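Local coordinates for protein phenol hydroxylase component phN (Pseudomonas stutzeri, PDB 3U52) that probably hydroxylates phenol and related aromatic compounds with dioxygen at a carboxylate-bridged diiron centre, as the hydroxylase component of a multicomponent monooxygenase, at residues Q49-D52 against P53-T57; E242-K245 against F246-Q250. One frame throughout, in Å; residues are numbered along the deposited sequence.

Contact 1: Q49-D52 against P53-T57; sequences QWED and PFRLT
The indole of Trp50 meets the ring of Pro53 obliquely, the two side chains crossing at about a right angle with Trp50 CZ2 4.1 Å from Pro53 CD. Asp52 OD2 lies in the indole plane, at its edge. Trp50 CG stands anti to the backbone N (chi1 -180°), beside the carbonyl carbon, and this carries the indole to the proline. A second flat group, the guanidinium of Arg55, has the carbonyl oxygen of Asp52 over one face, 4.0 Å above the plane and displaced from the middle of the group. Near the plane, at the guanidinium edge, Glu51 OE1 stands 4.1 Å from Arg55 NH1; carboxylate and guanidinium planes are 47° apart. Asp52 OD1 is 4.3 Å from Arg55 NE but well off the guanidinium plane, so charge alone attracts it. The stronger mate of Asp52 is Arg19, which forms a salt bridge with OD2 and also bonds the carbonyl of Trp50. Pro53 has no N-H to offer, and no hydrogen bond joins the two segments here. The chemistry thus has three parts: apolar contact of indole and proline, the Arg19 salt bridge that holds Asp52, and a looser attraction of Arg55 for Glu51 and Asp52, which is likely to steady Arg55 without fixing its rotation.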
loop_
_atom_site.group_PDB
_atom_site.type_symbol
_atom_site.label_atom_id
_atom_site.label_comp_id
_atom_site.label_asym_id
_atom_site.label_seq_id
_atom_site.Cartn_x
_atom_site.Cartn_y
_atom_site.Cartn_z
ATOM N N GLN A 49 -21.842 35.708 -3.852
ATOM C CA GLN A 49 -20.599 35.968 -4.548
ATOM C C GLN A 49 -19.424 35.088 -4.110
ATOM O O GLN A 49 -18.339 35.151 -4.708
ATOM C CB GLN A 49 -20.276 37.439 -4.485
ATOM C CG GLN A 49 -21.324 38.210 -5.237
ATOM C CD GLN A 49 -21.188 39.675 -5.044
ATOM O OE1 GLN A 49 -21.329 40.437 -6.006
ATOM N NE2 GLN A 49 -20.927 40.101 -3.807
ATOM N N TRP A 50 -19.643 34.261 -3.087
ATOM C CA TRP A 50 -18.681 33.201 -2.742
ATOM C C TRP A 50 -18.416 32.292 -3.953
ATOM O O TRP A 50 -19.374 31.763 -4.548
ATOM C CB TRP A 50 -19.231 32.366 -1.559
ATOM C CG TRP A 50 -18.293 31.272 -1.148
ATOM C CD1 TRP A 50 -18.337 29.961 -1.516
ATOM C CD2 TRP A 50 -17.155 31.420 -0.320
ATOM N NE1 TRP A 50 -17.283 29.268 -0.953
ATOM C CE2 TRP A 50 -16.541 30.144 -0.213
ATOM C CE3 TRP A 50 -16.593 32.506 0.375
ATOM C CZ2 TRP A 50 -15.384 29.921 0.576
ATOM C CZ3 TRP A 50 -15.426 32.286 1.137
ATOM C CH2 TRP A 50 -14.834 31.000 1.217
ATOM N N GLU A 51 -17.150 32.129 -4.348
ATOM C CA GLU A 51 -16.771 31.166 -5.395
ATOM C C GLU A 51 -16.220 29.923 -4.733
ATOM O O GLU A 51 -15.319 30.033 -3.894
ATOM C CB GLU A 51 -15.696 31.742 -6.348
ATOM C CG GLU A 51 -16.181 32.897 -7.278
ATOM C CD GLU A 51 -17.399 32.535 -8.142
ATOM O OE1 GLU A 51 -17.428 31.406 -8.728
ATOM O OE2 GLU A 51 -18.330 33.398 -8.242
ATOM N N ASP A 52 -16.753 28.759 -5.076
ATOM C CA ASP A 52 -16.321 27.499 -4.427
ATOM C C ASP A 52 -14.853 27.264 -4.738
ATOM O O ASP A 52 -14.454 27.349 -5.883
ATOM C CB ASP A 52 -17.192 26.311 -4.865
ATOM C CG ASP A 52 -18.711 26.599 -4.713
ATOM O OD1 ASP A 52 -19.422 26.589 -5.735
ATOM O OD2 ASP A 52 -19.205 26.849 -3.603
ATOM N N PRO A 53 -14.025 27.072 -3.704
ATOM C CA PRO A 53 -12.585 26.866 -3.939
ATOM C C PRO A 53 -12.247 25.504 -4.531
ATOM O O PRO A 53 -11.128 25.318 -5.068
ATOM C CB PRO A 53 -11.957 27.055 -2.565
ATOM C CG PRO A 53 -13.075 26.754 -1.573
ATOM C CD PRO A 53 -14.370 27.137 -2.273
ATOM N N PHE A 54 -13.186 24.565 -4.422
ATOM C CA PHE A 54 -13.086 23.232 -5.033
ATOM C C PHE A 54 -14.520 22.746 -5.123
ATOM O O PHE A 54 -15.374 23.202 -4.348
ATOM C CB PHE A 54 -12.263 22.244 -4.177
ATOM C CG PHE A 54 -12.484 22.382 -2.687
ATOM C CD1 PHE A 54 -13.528 21.724 -2.051
ATOM C CD2 PHE A 54 -11.653 23.209 -1.922
ATOM C CE1 PHE A 54 -13.727 21.903 -0.630
ATOM C CE2 PHE A 54 -11.855 23.394 -0.556
ATOM C CZ PHE A 54 -12.900 22.714 0.088
ATOM N N ARG A 55 -14.778 21.825 -6.057
ATOM C CA ARG A 55 -16.129 21.318 -6.310
ATOM C C ARG A 55 -16.177 19.799 -6.225
ATOM O O ARG A 55 -16.284 19.126 -7.247
ATOM C CB ARG A 55 -16.648 21.763 -7.679
ATOM C CG ARG A 55 -16.772 23.259 -7.853
ATOM C CD ARG A 55 -17.219 23.671 -9.243
ATOM N NE ARG A 55 -17.494 25.119 -9.247
ATOM C CZ ARG A 55 -16.596 26.084 -9.462
ATOM N NH1 ARG A 55 -16.968 27.357 -9.415
ATOM N NH2 ARG A 55 -15.326 25.798 -9.721
ATOM N N LEU A 56 -16.166 19.275 -5.009
ATOM C CA LEU A 56 -16.136 17.853 -4.757
ATOM C C LEU A 56 -17.397 17.383 -4.055
ATOM O O LEU A 56 -17.619 17.692 -2.874
ATOM C CB LEU A 56 -14.979 17.552 -3.814
ATOM C CG LEU A 56 -13.637 17.015 -4.266
ATOM C CD1 LEU A 56 -12.855 16.801 -2.964
ATOM C CD2 LEU A 56 -13.784 15.701 -5.014
ATOM N N THR A 57 -18.225 16.627 -4.736
ATOM C CA THR A 57 -19.394 16.108 -4.040
ATOM C C THR A 57 -18.945 14.980 -3.094
ATOM O O THR A 57 -17.782 14.546 -3.167
ATOM C CB THR A 57 -20.477 15.664 -5.010
ATOM O OG1 THR A 57 -19.897 14.749 -5.940
ATOM C CG2 THR A 57 -21.067 16.859 -5.740
#

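Contact 2: E242-K245 against F246-Q250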
loop_
_atom_site.group_PDB
_atom_site.type_symbol
_atom_site.label_atom_id
_atom_site.label_comp_id
_atom_site.label_asym_id
_atom_site.label_seq_id
_atom_site.Cartn_x
_atom_site.Cartn_y
_atom_site.Cartn_z
ATOM N N GLU A 242 -9.485 32.212 -1.480
ATOM C CA GLU A 242 -10.892 32.629 -1.593
ATOM C C GLU A 242 -11.341 33.488 -0.417
ATOM O O GLU A 242 -11.967 34.548 -0.620
ATOM C CB GLU A 242 -11.855 31.431 -1.775
ATOM C CG GLU A 242 -13.373 31.859 -1.956
ATOM C CD GLU A 242 -13.664 32.905 -3.102
ATOM O OE1 GLU A 242 -12.822 33.091 -4.023
ATOM O OE2 GLU A 242 -14.773 33.536 -3.120
ATOM N N VAL A 243 -11.018 33.025 0.797
ATOM C CA VAL A 243 -11.342 33.713 2.057
ATOM C C VAL A 243 -10.900 35.187 2.024
ATOM O O VAL A 243 -11.743 36.051 2.241
ATOM C CB VAL A 243 -10.804 32.933 3.356
ATOM C CG1 VAL A 243 -10.793 33.816 4.621
ATOM C CG2 VAL A 243 -11.666 31.666 3.631
ATOM N N ILE A 244 -9.612 35.495 1.782
ATOM C CA ILE A 244 -9.223 36.938 1.877
ATOM C C ILE A 244 -9.836 37.762 0.787
ATOM O O ILE A 244 -10.231 38.872 1.068
ATOM C CB ILE A 244 -7.695 37.317 1.873
ATOM C CG1 ILE A 244 -6.892 36.227 1.273
ATOM C CG2 ILE A 244 -7.204 37.925 3.299
ATOM C CD1 ILE A 244 -6.632 36.404 -0.163
ATOM N N LYS A 245 -9.888 37.236 -0.445
ATOM C CA LYS A 245 -10.496 37.961 -1.564
ATOM C C LYS A 245 -11.972 38.201 -1.323
ATOM O O LYS A 245 -12.413 39.341 -1.438
ATOM C CB LYS A 245 -10.253 37.272 -2.898
ATOM C CG LYS A 245 -8.736 37.138 -3.176
ATOM C CD LYS A 245 -8.404 36.808 -4.620
ATOM C CE LYS A 245 -6.966 37.275 -4.957
ATOM N NZ LYS A 245 -6.633 37.096 -6.447
ATOM N N PHE A 246 -12.695 37.167 -0.898
ATOM C CA PHE A 246 -14.120 37.290 -0.599
ATOM C C PHE A 246 -14.396 38.405 0.417
ATOM O O PHE A 246 -15.221 39.275 0.182
ATOM C CB PHE A 246 -14.693 35.987 -0.040
ATOM C CG PHE A 246 -16.146 36.076 0.249
ATOM C CD1 PHE A 246 -17.061 36.139 -0.787
ATOM C CD2 PHE A 246 -16.600 36.153 1.555
ATOM C CE1 PHE A 246 -18.444 36.259 -0.499
ATOM C CE2 PHE A 246 -17.959 36.254 1.833
ATOM C CZ PHE A 246 -18.870 36.308 0.802
ATOM N N ILE A 247 -13.678 38.364 1.526
ATOM C CA ILE A 247 -13.846 39.312 2.656
ATOM C C ILE A 247 -13.469 40.740 2.273
ATOM O O ILE A 247 -14.205 41.689 2.609
ATOM C CB ILE A 247 -13.038 38.854 3.877
ATOM C CG1 ILE A 247 -13.623 37.549 4.419
ATOM C CG2 ILE A 247 -13.085 39.887 4.985
ATOM C CD1 ILE A 247 -12.829 37.004 5.654
ATOM N N LEU A 248 -12.356 40.878 1.533
ATOM C CA LEU A 248 -11.904 42.197 1.094
ATOM C C LEU A 248 -12.865 42.834 0.086
ATOM O O LEU A 248 -13.026 44.050 0.067
ATOM C CB LEU A 248 -10.495 42.125 0.483
ATOM C CG LEU A 248 -9.433 41.819 1.548
ATOM C CD1 LEU A 248 -8.070 41.452 0.906
ATOM C CD2 LEU A 248 -9.318 42.939 2.555
ATOM N N GLU A 249 -13.512 42.022 -0.735
ATOM C CA GLU A 249 -14.404 42.547 -1.766
ATOM C C GLU A 249 -15.793 42.863 -1.270
ATOM O O GLU A 249 -16.531 43.608 -1.905
ATOM C CB GLU A 249 -14.473 41.562 -2.918
ATOM C CG GLU A 249 -13.212 41.628 -3.751
ATOM C CD GLU A 249 -13.230 40.745 -4.950
ATOM O OE1 GLU A 249 -14.341 40.321 -5.344
ATOM O OE2 GLU A 249 -12.129 40.487 -5.499
ATOM N N GLN A 250 -16.161 42.311 -0.125
ATOM C CA GLN A 250 -17.521 42.447 0.356
ATOM C C GLN A 250 -17.871 43.833 0.898
ATOM O O GLN A 250 -19.035 44.220 0.863
ATOM C CB GLN A 250 -17.854 41.352 1.373
ATOM C CG GLN A 250 -18.031 40.020 0.740
ATOM C CD GLN A 250 -19.353 39.889 0.033
ATOM O OE1 GLN A 250 -20.368 40.179 0.610
ATOM N NE2 GLN A 250 -19.344 39.465 -1.220
#
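Phe246 N donates to Glu242 O at 2.7 Å, a short bond of the alpha-helix, and nearly straight at 163°. The same i to i+4 pattern follows at Ile247, Leu248 and Glu249, using the carbonyls of Val243, Ile244 and Lys245. The side chain of Glu242 bends at chi2 (54°), bringing OE2 within 3.9 Å of Phe246 CB while it accepts a bond from the backbone N of Glu51. Over the centre of one face of the Phe246 ring lies Gln250 CG, 3.8 Å above the plane. Branched apolar residues suit the buried sides: Val243 CG1 and Ile247 CD1 touch at 3.9 Å, the chains side by side and pointing the same way. Leu248 CD1 lies 4.3 Å from Ile244 CB. With an alanine in place of Leu248 the isobutyl group is gone, and a gap is likely to open between the Ile244 turn and Val255 and Val258. Lys245 NZ forms a salt bridge with Asp309, and Glu249 OE2 a hydrogen bond with Tyr313 OH. Val243 and Ile247 face helix 187-216 through Leu191, Phe188 and Thr192, where Ile244 meets Phe196; on helix 254-283, Val258 is touched by Ile244, Ile247 and Leu248, and Val255 by Leu248.

Contact 1 comes first along the chain, in the loop leading to helix 58-81; contact 2 follows in the last turns of helix 220-250. Their centres lie about 14 Å apart, and both belong to the part of the chain related to methane, phenol and alkene hydroxylases. They meet directly: Trp50 CH2 comes 3.6 Å from Glu242 CG, and the Trp50 and Phe246 rings pack edge-to-face. Trp50 lines a xenon pocket with Trp47, Phe188 and Leu191, and Phe246 also lies about 4 Å from a bound xenon, so loop and helix probably border one apolar pocket. Helix 220-250 also carries the iron ligands Glu233 and His236, earlier along its length.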